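Local coordinates for putative cytoplasmic protein (Salmonella typhimurium LT2, PDB 2Q02) that is of unknown function but binds zinc in a xylose isomerase-like TIM barrel and may act as an isomerase, at residues F9-N12 with R13-P17; F244-S248 with S249-S253. All coordinates share one frame; numbering follows the deposited sequence. Where two conformers were deposited one is given.

Contact 1: residues F9-N12 with R13-P17; sequences FCIN and RKIAP
Arg13 and Lys14 carry the chain through a tight turn whose two ends, Asn12 and Ile15, meet as strand 9-12 stops. Arg13 is the first corner residue of the turn. Its side chain is extended from CG to NE and ends in a guanidinium group that forms a salt bridge with Asp49 and also bonds the carbonyl of Leu19; a long residue suits a charge whose partners lie well beyond the turn. Lys14 offers its backbone N-H to Asn12 OD1, with 3.0 Å between N and OD1 and an N-H...O angle of 170°. The donor lies in the carbonyl plane of the amide, on a lone pair. With CG anti to the backbone N (chi1 -168°), the Asn12 amide folds beside its own carbonyl carbon and points OD1 at this N-H; asparagine suits the place because its short amide supplies the acceptor. OD1 also accepts from Arg39 NH1, so two donors fix the rotation of the amide. The nearest atom of the Asn12 side chain is about 6 Å from the zinc. Ile15 closes the turn: its N donates to Asn12 O at 3.3 Å, nearly straight but from above the carbonyl plane. The tightness of the turn also brings Ile15 CG2 to 3.2 Å from Asn12 O. The apolar contact is between Ile15 CG2 and Ile11 CG2, 3.7 Å apart. The two isoleucines cross obliquely, and both rest on Ile263 of helix 256-271, where branched side chains fill the layer between barrel and helix. Ala16 continues the 3-10 pattern, its N bonding Arg13 O at 3.1 Å. An Asx turn superposed on a type I beta turn thus ends the first strand at the C-terminal mouth of the TIM barrel, beside the zinc site.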
# COMPACT_ATOMS: atom_id res chain seq x y z
N PHE A 9 12.99 -0.25 -2.80
CA PHE A 9 12.01 0.85 -2.82
C PHE A 9 11.05 0.71 -3.99
O PHE A 9 11.42 0.24 -5.07
CB PHE A 9 12.69 2.22 -2.80
CG PHE A 9 13.30 2.57 -1.47
CD1 PHE A 9 12.49 2.76 -0.35
CD2 PHE A 9 14.68 2.71 -1.33
CE1 PHE A 9 13.03 3.06 0.89
CE2 PHE A 9 15.24 3.04 -0.07
CZ PHE A 9 14.40 3.21 1.04
N CYS A 10 9.79 1.11 -3.76
CA CYS A 10 8.70 0.99 -4.76
C CYS A 10 7.97 2.31 -4.84
O CYS A 10 7.75 2.98 -3.83
CB CYS A 10 7.71 -0.12 -4.32
SG CYS A 10 6.28 -0.42 -5.40
N ILE A 11 7.60 2.72 -6.04
CA ILE A 11 6.88 3.97 -6.18
C ILE A 11 5.42 3.66 -6.48
O ILE A 11 5.09 3.08 -7.52
CB ILE A 11 7.49 4.88 -7.27
CG1 ILE A 11 9.03 4.94 -7.15
CG2 ILE A 11 6.85 6.27 -7.20
CD1 ILE A 11 9.56 5.39 -5.80
N ASN A 12 4.56 4.05 -5.55
CA ASN A 12 3.13 3.95 -5.75
C ASN A 12 2.66 5.07 -6.73
O ASN A 12 3.09 6.24 -6.63
CB ASN A 12 2.41 4.02 -4.39
CG ASN A 12 0.95 3.63 -4.48
OD1 ASN A 12 0.19 4.25 -5.23
ND2 ASN A 12 0.53 2.63 -3.69
N ARG A 13 1.77 4.70 -7.65
CA ARG A 13 1.30 5.65 -8.67
C ARG A 13 0.48 6.83 -8.13
O ARG A 13 0.26 7.79 -8.87
CB ARG A 13 0.50 4.93 -9.77
CG ARG A 13 0.31 5.79 -11.00
CD ARG A 13 -0.58 5.16 -12.06
NE ARG A 13 -0.75 6.06 -13.22
CZ ARG A 13 -1.82 6.08 -14.02
NH1 ARG A 13 -2.83 5.25 -13.82
NH2 ARG A 13 -1.86 6.94 -15.03
N LYS A 14 0.03 6.78 -6.87
CA LYS A 14 -0.71 7.92 -6.29
C LYS A 14 0.11 9.21 -6.24
O LYS A 14 -0.46 10.29 -6.18
CB LYS A 14 -1.24 7.61 -4.88
CG LYS A 14 -2.49 8.44 -4.48
CD LYS A 14 -3.78 7.80 -4.97
CE LYS A 14 -4.98 8.74 -4.82
NZ LYS A 14 -6.01 8.66 -5.94
N ILE A 15 1.45 9.08 -6.27
CA ILE A 15 2.36 10.24 -6.26
C ILE A 15 2.32 11.06 -7.56
O ILE A 15 2.73 12.21 -7.58
CB ILE A 15 3.83 9.78 -5.94
CG1 ILE A 15 4.69 10.93 -5.45
CG2 ILE A 15 4.49 9.09 -7.14
CD1 ILE A 15 6.00 10.47 -4.82
N ALA A 16 1.80 10.47 -8.63
CA ALA A 16 1.84 11.08 -9.95
C ALA A 16 0.49 11.08 -10.65
O ALA A 16 0.35 10.46 -11.72
CB ALA A 16 2.88 10.38 -10.81
N PRO A 17 -0.50 11.79 -10.08
CA PRO A 17 -1.86 11.80 -10.65
C PRO A 17 -1.93 12.37 -12.08
O PRO A 17 -2.81 11.98 -12.85
CB PRO A 17 -2.64 12.71 -9.69
CG PRO A 17 -1.60 13.58 -9.06
CD PRO A 17 -0.41 12.66 -8.90

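Contact 2: residues F244-S248 with S249-S253; sequences FEPFS and SQLAS. With ZN (zinc ion), chain E.
Ser248 O receives the N-H of Leu251 at 3.2 Å from N to O, closing a type I turn through Ser249 and Gln250 that runs on into 3-10 segment 251-253. This is the loop after the last strand of the TIM barrel, and within it an ST turn at Ser248 opens the 3-10 run: Ser248 OG lies anti to its own backbone N (chi1 170°), which swings the hydroxyl forward to accept from Gln250 N at 2.8 Å. Serine suits the place because its short side chain sets an acceptor within reach of the N-H two residues on. The aliphatic part of Gln250 packs close over that hydroxyl, its CB 3.2 Å from Ser248 OG. Leu251 turns inward instead. Both its methyls lie against the CB-CG edge of the Pro246 ring, Leu251 CD1 standing 3.9 Å from Pro246 CB, and the side chains cross at about a right angle. The rigid proline thereby gives the leucine a firm apolar surface, which Ile15 borders as well. At the far end, Ser253 folds back on the turn, and its OG donates to Gln250 O at 2.6 Å; the same carbonyl accepts Ser253 N, so two donors grip one oxygen. On the barrel side of Pro246, the extended chain of Glu245 reaches the metal, which Glu139, Asp170 and His197 also bind. Its carboxylate engages through one oxygen: OE1 lies 2.1 Å from the zinc and also accepts from Arg215, while OE2, held by a salt bridge to Arg39, stands 3.4 Å from the ion.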
# COMPACT_ATOMS: atom_id res chain seq x y z
N PHE A 244 6.41 4.15 -1.46
CA PHE A 244 6.00 5.51 -1.12
C PHE A 244 4.59 5.76 -1.65
O PHE A 244 4.34 5.57 -2.84
CB PHE A 244 7.00 6.53 -1.70
CG PHE A 244 8.33 6.53 -0.99
CD1 PHE A 244 8.45 7.07 0.28
CD2 PHE A 244 9.46 5.98 -1.58
CE1 PHE A 244 9.67 7.06 0.96
CE2 PHE A 244 10.71 5.98 -0.93
CZ PHE A 244 10.81 6.52 0.35
N GLU A 245 3.67 6.14 -0.74
CA GLU A 245 2.24 6.28 -1.06
C GLU A 245 1.64 7.58 -0.46
O GLU A 245 0.87 7.55 0.49
CB GLU A 245 1.43 5.04 -0.62
CG GLU A 245 -0.05 5.05 -1.07
CD GLU A 245 -0.93 4.04 -0.33
OE1 GLU A 245 -0.78 3.86 0.89
OE2 GLU A 245 -1.81 3.42 -0.97
N PRO A 246 2.01 8.73 -1.01
CA PRO A 246 1.30 9.96 -0.66
C PRO A 246 -0.10 10.06 -1.31
O PRO A 246 -0.35 9.41 -2.34
CB PRO A 246 2.24 11.03 -1.20
CG PRO A 246 2.87 10.42 -2.35
CD PRO A 246 3.09 8.99 -1.97
N PHE A 247 -0.98 10.86 -0.71
CA PHE A 247 -2.38 11.05 -1.19
C PHE A 247 -2.83 12.52 -1.42
O PHE A 247 -3.84 12.76 -2.08
CB PHE A 247 -3.36 10.47 -0.17
CG PHE A 247 -3.64 9.04 -0.35
CD1 PHE A 247 -4.65 8.62 -1.20
CD2 PHE A 247 -2.91 8.09 0.36
CE1 PHE A 247 -4.93 7.27 -1.37
CE2 PHE A 247 -3.18 6.73 0.22
CZ PHE A 247 -4.20 6.32 -0.65
N SER A 248 -2.11 13.47 -0.84
CA SER A 248 -2.54 14.87 -0.86
C SER A 248 -2.85 15.43 -2.25
O SER A 248 -2.23 15.04 -3.24
CB SER A 248 -1.45 15.75 -0.22
OG SER A 248 -1.74 17.11 -0.44
N SER A 249 -3.78 16.36 -2.32
CA SER A 249 -4.08 17.09 -3.55
C SER A 249 -2.94 18.03 -3.92
O SER A 249 -2.86 18.50 -5.05
CB SER A 249 -5.38 17.88 -3.42
OG SER A 249 -5.26 18.92 -2.46
N GLN A 250 -2.07 18.34 -2.96
CA GLN A 250 -0.85 19.12 -3.25
C GLN A 250 0.01 18.42 -4.32
O GLN A 250 0.78 19.06 -5.03
CB GLN A 250 0.03 19.27 -1.99
CG GLN A 250 -0.44 20.22 -0.87
CD GLN A 250 0.50 20.14 0.37
OE1 GLN A 250 1.71 20.44 0.28
NE2 GLN A 250 -0.06 19.71 1.51
N LEU A 251 -0.11 17.10 -4.41
CA LEU A 251 0.64 16.31 -5.40
C LEU A 251 0.36 16.74 -6.84
O LEU A 251 1.30 16.79 -7.65
CB LEU A 251 0.30 14.82 -5.27
CG LEU A 251 0.77 14.12 -4.00
CD1 LEU A 251 0.09 12.76 -3.91
CD2 LEU A 251 2.28 13.95 -3.95
N ALA A 252 -0.90 17.02 -7.16
CA ALA A 252 -1.29 17.40 -8.52
C ALA A 252 -0.54 18.61 -9.07
O ALA A 252 -0.43 18.76 -10.27
CB ALA A 252 -2.79 17.67 -8.59
N SER A 253 -0.03 19.46 -8.19
CA SER A 253 0.70 20.67 -8.59
C SER A 253 2.20 20.44 -8.86
O SER A 253 2.92 21.38 -9.23
CB SER A 253 0.53 21.75 -7.52
OG SER A 253 1.07 21.34 -6.27
ZN ZN E . -1.42 2.26 2.16

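Overall arrangement
From the N terminus, strand 9-12 enters the barrel and contact 1 closes a short turn at its C-terminal end, before helix 21-30. Contact 2 closes a comparable turn far later in the sequence, between strand 242-244 and helix 256-271, so the two lie in series and neither nest nor cross. They become neighbours because the first and last strands seal the barrel: Cys10 O and Phe244 N, 3.0 Å apart, and Asn12 N and Phe244 O probably hydrogen-bond across that seam. Beyond the seam, Lys14 packs against Pro246 and Leu251, tying the two loops together. Arg39 of the adjoining strand 35-39 joins both through Asn12 and Glu245.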